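Aminopentol aminotransferase (Sphingopyxis macrogoltabida, PDB 6HBS) catalyses the pyridoxal-phosphate-dependent deamination of aminopentol (hydrolysed fumonisin B1) to its 2-keto product, with pyruvate as preferred amino acceptor. Local coordinates at residues Lys142-Gly147 against Arg198-Glu203; Ala168-Asn173 against Val192-Phe197. All blocks are in the same frame, centred on the assembly; numbering follows the deposited sequence.

Contact 1 of 2, residues Lys142-Gly147 against Arg198-Glu203; sequences KGAYHG and RHEVFE. With PLP (pyridoxal-5'-phosphate), chain C.
Arg198 and Glu200 reach from one loop to the backbone of Lys142-Gly147, a loop that follows a strand of the large sheet and helps line the cofactor pocket of this class-III, fold-type I aminotransferase. The Arg198 guanidinium comes end-on to Lys142 O, which accepts from its NH2 at 3.0 Å and its NH1 at 2.9 Å. Its other edge is taken by Glu203, whose OE1 forms a salt bridge with Arg198 NE while OE2 accepts from NH2, so the flat group is fixed from two sides. Arginine suits the place because its long chain ends in a flat group with donors on several edges. Glu200 CG lies over one face of the guanidinium, offset toward its rim.

The outer margin is looser. Lys142, an exposed residue, sends its amine away from the contact. Gly143 suits its place because phi is positive (75°) and a side chain would collide with Arg198 NH2.

Packing tightens around Glu200, a buried acid bent at chi2 (-60°), which turns its carboxylate toward the backbone N of Tyr145. There OE1 accepts a nearly straight bond from Tyr145 N (3.0 Å), from above the carboxylate plane. With CG anti to its backbone N (chi1 -173°), the Tyr145 ring swings away from Glu200 and sets its edge, CE2, 3.8 Å from PLP C4; Thr285 of the second subunit packs on this tyrosine. Finally, a water donates both to Glu200 OE1, at 2.7 Å, and to Tyr145 O, at 2.9 Å.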
loop_
_atom_site.group_PDB
_atom_site.type_symbol
_atom_site.label_atom_id
_atom_site.label_comp_id
_atom_site.label_asym_id
_atom_site.label_seq_id
_atom_site.Cartn_x
_atom_site.Cartn_y
_atom_site.Cartn_z
ATOM N N LYS A 142 11.133 22.383 -1.610
ATOM C CA LYS A 142 10.081 22.851 -2.491
ATOM C C LYS A 142 10.040 21.974 -3.748
ATOM O O LYS A 142 11.078 21.740 -4.373
ATOM C CB LYS A 142 10.337 24.274 -3.003
ATOM C CG LYS A 142 10.165 25.370 -1.977
ATOM C CD LYS A 142 10.651 26.748 -2.455
ATOM C CE LYS A 142 10.700 27.770 -1.331
ATOM N NZ LYS A 142 11.877 27.549 -0.446
ATOM N N GLY A 143 8.848 21.477 -4.068
ATOM C CA GLY A 143 8.575 20.653 -5.252
ATOM C C GLY A 143 9.075 19.210 -5.139
ATOM O O GLY A 143 8.996 18.494 -6.104
ATOM N N ALA A 144 9.622 18.779 -4.002
ATOM C CA ALA A 144 10.094 17.405 -3.887
ATOM C C ALA A 144 8.902 16.458 -3.683
ATOM O O ALA A 144 8.046 16.712 -2.845
ATOM C CB ALA A 144 11.078 17.272 -2.773
ATOM N N TYR A 145 8.880 15.364 -4.455
ATOM C CA TYR A 145 7.829 14.342 -4.373
ATOM C C TYR A 145 8.226 13.264 -3.352
ATOM O O TYR A 145 9.240 12.594 -3.523
ATOM C CB TYR A 145 7.567 13.730 -5.755
ATOM C CG TYR A 145 6.388 12.790 -5.781
ATOM C CD1 TYR A 145 5.114 13.280 -5.993
ATOM C CD2 TYR A 145 6.536 11.415 -5.569
ATOM C CE1 TYR A 145 4.014 12.439 -6.004
ATOM C CE2 TYR A 145 5.436 10.559 -5.583
ATOM C CZ TYR A 145 4.174 11.078 -5.817
ATOM O OH TYR A 145 3.047 10.304 -5.832
ATOM N N HIS A 146 7.407 13.119 -2.295
ATOM C CA HIS A 146 7.604 12.125 -1.254
ATOM C C HIS A 146 6.427 11.147 -1.160
ATOM O O HIS A 146 6.402 10.304 -0.274
ATOM C CB HIS A 146 7.871 12.802 0.093
ATOM C CG HIS A 146 9.181 13.506 0.144
ATOM N ND1 HIS A 146 10.373 12.830 -0.012
ATOM C CD2 HIS A 146 9.487 14.807 0.353
ATOM C CE1 HIS A 146 11.366 13.704 0.080
ATOM N NE2 HIS A 146 10.852 14.918 0.321
ATOM N N GLY A 147 5.459 11.277 -2.055
ATOM C CA GLY A 147 4.277 10.411 -2.050
ATOM C C GLY A 147 3.039 11.220 -2.361
ATOM O O GLY A 147 3.141 12.404 -2.733
ATOM N N ARG A 198 18.030 15.777 -7.176
ATOM C CA ARG A 198 16.820 16.418 -7.618
ATOM C C ARG A 198 16.261 15.623 -8.800
ATOM O O ARG A 198 16.894 15.577 -9.885
ATOM C CB ARG A 198 17.079 17.869 -8.033
ATOM C CG ARG A 198 15.818 18.629 -8.419
ATOM C CD ARG A 198 14.936 18.877 -7.210
ATOM N NE ARG A 198 13.802 19.715 -7.559
ATOM C CZ ARG A 198 12.908 20.166 -6.690
ATOM N NH1 ARG A 198 12.895 19.708 -5.441
ATOM N NH2 ARG A 198 12.052 21.087 -7.097
ATOM N N HIS A 199 15.102 14.978 -8.585
ATOM C CA HIS A 199 14.456 14.134 -9.589
ATOM C C HIS A 199 12.958 14.434 -9.609
ATOM O O HIS A 199 12.160 13.736 -8.963
ATOM C CB HIS A 199 14.815 12.641 -9.419
ATOM C CG HIS A 199 14.664 12.038 -8.051
ATOM N ND1 HIS A 199 13.482 12.082 -7.327
ATOM C CD2 HIS A 199 15.518 11.283 -7.321
ATOM C CE1 HIS A 199 13.653 11.420 -6.189
ATOM N NE2 HIS A 199 14.884 10.897 -6.166
ATOM N N GLU A 200 12.582 15.496 -10.340
ATOM C CA GLU A 200 11.180 15.925 -10.397
ATOM C C GLU A 200 10.751 16.177 -11.836
ATOM O O GLU A 200 11.582 16.479 -12.702
ATOM C CB GLU A 200 10.971 17.186 -9.547
ATOM C CG GLU A 200 11.378 16.989 -8.088
ATOM C CD GLU A 200 10.614 15.903 -7.342
ATOM O OE1 GLU A 200 11.156 15.341 -6.353
ATOM O OE2 GLU A 200 9.478 15.640 -7.720
ATOM N N VAL A 201 9.427 16.156 -12.031
ATOM C CA VAL A 201 8.806 16.331 -13.332
ATOM C C VAL A 201 8.971 17.766 -13.842
ATOM O O VAL A 201 9.000 18.718 -13.082
ATOM C CB VAL A 201 7.326 15.909 -13.344
ATOM C CG1 VAL A 201 7.202 14.417 -13.060
ATOM C CG2 VAL A 201 6.483 16.755 -12.389
ATOM N N PHE A 202 9.067 17.874 -15.174
ATOM C CA PHE A 202 9.132 19.149 -15.896
ATOM C C PHE A 202 10.329 19.993 -15.458
ATOM O O PHE A 202 10.361 21.179 -15.735
ATOM C CB PHE A 202 7.827 19.938 -15.724
ATOM C CG PHE A 202 6.644 19.312 -16.413
ATOM C CD1 PHE A 202 6.495 19.421 -17.786
ATOM C CD2 PHE A 202 5.709 18.580 -15.702
ATOM C CE1 PHE A 202 5.404 18.852 -18.420
ATOM C CE2 PHE A 202 4.628 17.989 -16.333
ATOM C CZ PHE A 202 4.486 18.120 -17.693
ATOM N N GLU A 203 11.333 19.387 -14.827
ATOM C CA GLU A 203 12.453 20.130 -14.304
ATOM C C GLU A 203 13.738 19.329 -14.559
ATOM O O GLU A 203 13.743 18.085 -14.449
ATOM C CB GLU A 203 12.196 20.414 -12.818
ATOM C CG GLU A 203 13.319 21.167 -12.129
ATOM C CD GLU A 203 13.123 21.336 -10.621
ATOM O OE1 GLU A 203 14.134 21.528 -9.913
ATOM O OE2 GLU A 203 11.965 21.250 -10.167
HETATM N N1 PLP C . 9.190 9.036 -2.679
HETATM C C2 PLP C . 9.772 9.154 -3.892
HETATM C C2A PLP C . 11.098 9.856 -4.066
HETATM C C3 PLP C . 9.138 8.527 -5.049
HETATM O O3 PLP C . 9.697 8.614 -6.274
HETATM C C4 PLP C . 7.870 7.786 -4.861
HETATM C C4A PLP C . 7.261 7.145 -6.057
HETATM C C5 PLP C . 7.301 7.786 -3.481
HETATM C C6 PLP C . 8.020 8.397 -2.460
HETATM C C5A PLP C . 5.989 7.084 -3.132
HETATM O O4P PLP C . 6.028 5.677 -3.480
HETATM P P PLP C . 4.596 5.049 -3.866
HETATM O O1P PLP C . 4.158 5.624 -5.135
HETATM O O2P PLP C . 3.682 5.477 -2.753
HETATM O O3P PLP C . 4.946 3.578 -3.931
HETATM O O HOH W 1 10.960 12.737 -5.794
#

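Contact 2 of 2, residues Ala168-Asn173 against Val192-Phe197; sequences AYYTYN and VFATPF
Two tyrosine hydroxyls donate to backbone carbonyls across the contact: Tyr170 OH to Phe193 O at 2.7 Å and Tyr172 OH to Thr195 O, also at 2.7 Å. Tyrosine fits both places, being long enough to span the gap and polar only at its end. The first acceptor lies at the edge of the Tyr170 ring, in plane; the second is approached from above the carbonyl plane. Tyr170 points from its strand toward Val192-Phe197, with CG between the backbone N and the carbonyl carbon (chi1 63°). Thr195 OG1 donates to Phe197 O at 2.7 Å within the same loop, whose backbone the Tyr172 ring touches at Phe197 C. A phenylalanine in place of Tyr172 would probably leave Thr195 O without this donor and the ring less firmly fixed.

Around these bonds the packing is mostly by carbon: Val192 CG1 lies 4.4 Å from Tyr170 CE1, and the small Ala194 sets its CB 3.8 Å from Tyr170 OH. Phe212 meets the Tyr172 ring. The two strands belong to a beta-alpha-beta crossover whose helix 175-184 covers Tyr170 and Val192, while strand 137-141 runs between strands 167-170 and 189-194 in the sheet and offers Ala141 to Tyr170.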
loop_
_atom_site.group_PDB
_atom_site.type_symbol
_atom_site.label_atom_id
_atom_site.label_comp_id
_atom_site.label_asym_id
_atom_site.label_seq_id
_atom_site.Cartn_x
_atom_site.Cartn_y
_atom_site.Cartn_z
ATOM N N ALA A 168 7.377 22.570 6.481
ATOM C CA ALA A 168 8.002 23.795 5.989
ATOM C C ALA A 168 9.050 23.429 4.936
ATOM O O ALA A 168 9.477 22.293 4.874
ATOM C CB ALA A 168 8.606 24.591 7.126
ATOM N N TYR A 169 9.487 24.425 4.156
ATOM C CA TYR A 169 10.173 24.144 2.895
ATOM C C TYR A 169 11.500 24.887 2.851
ATOM O O TYR A 169 11.660 25.962 3.488
ATOM C CB TYR A 169 9.257 24.454 1.719
ATOM C CG TYR A 169 7.964 23.674 1.739
ATOM C CD1 TYR A 169 7.905 22.346 1.335
ATOM C CD2 TYR A 169 6.804 24.250 2.228
ATOM C CE1 TYR A 169 6.716 21.628 1.387
ATOM C CE2 TYR A 169 5.612 23.545 2.300
ATOM C CZ TYR A 169 5.562 22.233 1.865
ATOM O OH TYR A 169 4.382 21.551 1.951
ATOM N N TYR A 170 12.450 24.277 2.136
ATOM C CA TYR A 170 13.739 24.859 1.804
ATOM C C TYR A 170 13.974 24.617 0.303
ATOM O O TYR A 170 13.264 23.829 -0.318
ATOM C CB TYR A 170 14.860 24.262 2.662
ATOM C CG TYR A 170 15.079 22.778 2.448
ATOM C CD1 TYR A 170 14.389 21.817 3.181
ATOM C CD2 TYR A 170 15.940 22.326 1.475
ATOM C CE1 TYR A 170 14.573 20.458 2.959
ATOM C CE2 TYR A 170 16.149 20.976 1.244
ATOM C CZ TYR A 170 15.461 20.030 1.982
ATOM O OH TYR A 170 15.656 18.693 1.692
ATOM N N THR A 171 14.968 25.300 -0.267
ATOM C CA THR A 171 15.378 25.086 -1.692
ATOM C C THR A 171 16.397 23.953 -1.758
ATOM O O THR A 171 17.430 23.992 -1.102
ATOM C CB THR A 171 15.973 26.361 -2.303
ATOM O OG1 THR A 171 14.932 27.313 -2.171
ATOM C CG2 THR A 171 16.379 26.211 -3.755
ATOM N N TYR A 172 16.104 22.933 -2.569
ATOM C CA TYR A 172 16.995 21.806 -2.707
ATOM C C TYR A 172 18.366 22.311 -3.154
ATOM O O TYR A 172 18.423 23.164 -4.027
ATOM C CB TYR A 172 16.462 20.775 -3.723
ATOM C CG TYR A 172 17.214 19.468 -3.663
ATOM C CD1 TYR A 172 16.921 18.516 -2.691
ATOM C CD2 TYR A 172 18.241 19.184 -4.547
ATOM C CE1 TYR A 172 17.611 17.315 -2.612
ATOM C CE2 TYR A 172 18.927 17.981 -4.489
ATOM C CZ TYR A 172 18.602 17.033 -3.532
ATOM O OH TYR A 172 19.324 15.883 -3.437
ATOM N N ASN A 173 19.442 21.730 -2.589
ATOM C CA ASN A 173 20.812 21.992 -2.970
ATOM C C ASN A 173 21.264 23.388 -2.513
ATOM O O ASN A 173 22.303 23.860 -2.971
ATOM C CB ASN A 173 21.081 21.778 -4.471
ATOM C CG ASN A 173 21.712 20.423 -4.732
ATOM O OD1 ASN A 173 22.229 19.816 -3.801
ATOM N ND2 ASN A 173 21.707 19.965 -5.980
ATOM N N VAL A 192 14.383 16.482 8.631
ATOM C CA VAL A 192 14.673 16.938 7.271
ATOM C C VAL A 192 14.516 15.739 6.321
ATOM O O VAL A 192 15.203 14.711 6.481
ATOM C CB VAL A 192 16.133 17.440 7.155
ATOM C CG1 VAL A 192 16.523 17.686 5.701
ATOM C CG2 VAL A 192 16.390 18.679 7.993
ATOM N N PHE A 193 13.649 15.880 5.333
ATOM C CA PHE A 193 13.532 14.933 4.237
ATOM C C PHE A 193 14.331 15.483 3.057
ATOM O O PHE A 193 14.167 16.680 2.694
ATOM C CB PHE A 193 12.080 14.756 3.786
ATOM C CG PHE A 193 11.240 13.848 4.646
ATOM C CD1 PHE A 193 10.941 14.175 5.954
ATOM C CD2 PHE A 193 10.737 12.656 4.128
ATOM C CE1 PHE A 193 10.152 13.337 6.734
ATOM C CE2 PHE A 193 9.953 11.825 4.908
ATOM C CZ PHE A 193 9.663 12.158 6.209
ATOM N N ALA A 194 15.155 14.611 2.463
ATOM C CA ALA A 194 15.879 14.888 1.223
ATOM C C ALA A 194 15.824 13.654 0.306
ATOM O O ALA A 194 16.125 12.571 0.746
ATOM C CB ALA A 194 17.298 15.239 1.568
ATOM N N THR A 195 15.482 13.853 -0.971
ATOM C CA THR A 195 15.794 12.903 -2.030
ATOM C C THR A 195 17.292 13.001 -2.308
ATOM O O THR A 195 17.921 14.027 -2.052
ATOM C CB THR A 195 14.956 13.141 -3.289
ATOM O OG1 THR A 195 15.219 14.414 -3.886
ATOM C CG2 THR A 195 13.484 13.004 -3.001
ATOM N N PRO A 196 17.938 11.923 -2.765
ATOM C CA PRO A 196 19.392 11.910 -2.862
ATOM C C PRO A 196 19.937 12.700 -4.059
ATOM O O PRO A 196 21.106 13.036 -4.051
ATOM C CB PRO A 196 19.769 10.430 -2.961
ATOM C CG PRO A 196 18.518 9.754 -3.481
ATOM C CD PRO A 196 17.338 10.608 -3.081
ATOM N N PHE A 197 19.086 12.997 -5.038
ATOM C CA PHE A 197 19.347 14.063 -6.017
ATOM C C PHE A 197 18.003 14.704 -6.372
ATOM O O PHE A 197 16.935 14.229 -5.910
ATOM C CB PHE A 197 20.153 13.535 -7.213
ATOM C CG PHE A 197 19.544 12.434 -8.040
ATOM C CD1 PHE A 197 19.719 11.098 -7.697
ATOM C CD2 PHE A 197 18.860 12.741 -9.211
ATOM C CE1 PHE A 197 19.185 10.093 -8.497
ATOM C CE2 PHE A 197 18.321 11.734 -10.007
ATOM C CZ PHE A 197 18.469 10.413 -9.641
#

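Overall arrangement
Along the chain contact 2 falls wholly between the two halves of contact 1: the segments follow one another as 142-147, 168-173, 192-197 and 198-203, and Phe197 leads straight into Arg198. Their centres are about 10 Å apart, at the C-terminal ends of neighbouring parallel strands in the seven-stranded mixed sheet, where strand 137-141 lies between 167-170 and 189-194. They also touch directly: Lys142 N probably hydrogen-bonds Tyr170 O at 2.9 Å, and the His146 and Phe193 rings meet edge-to-face. In this fold such strand ends carry the cofactor; contact 1 contributes four of its pocket residues, and the side chain of Thr195 in contact 2 lies about 4 Å from PLP.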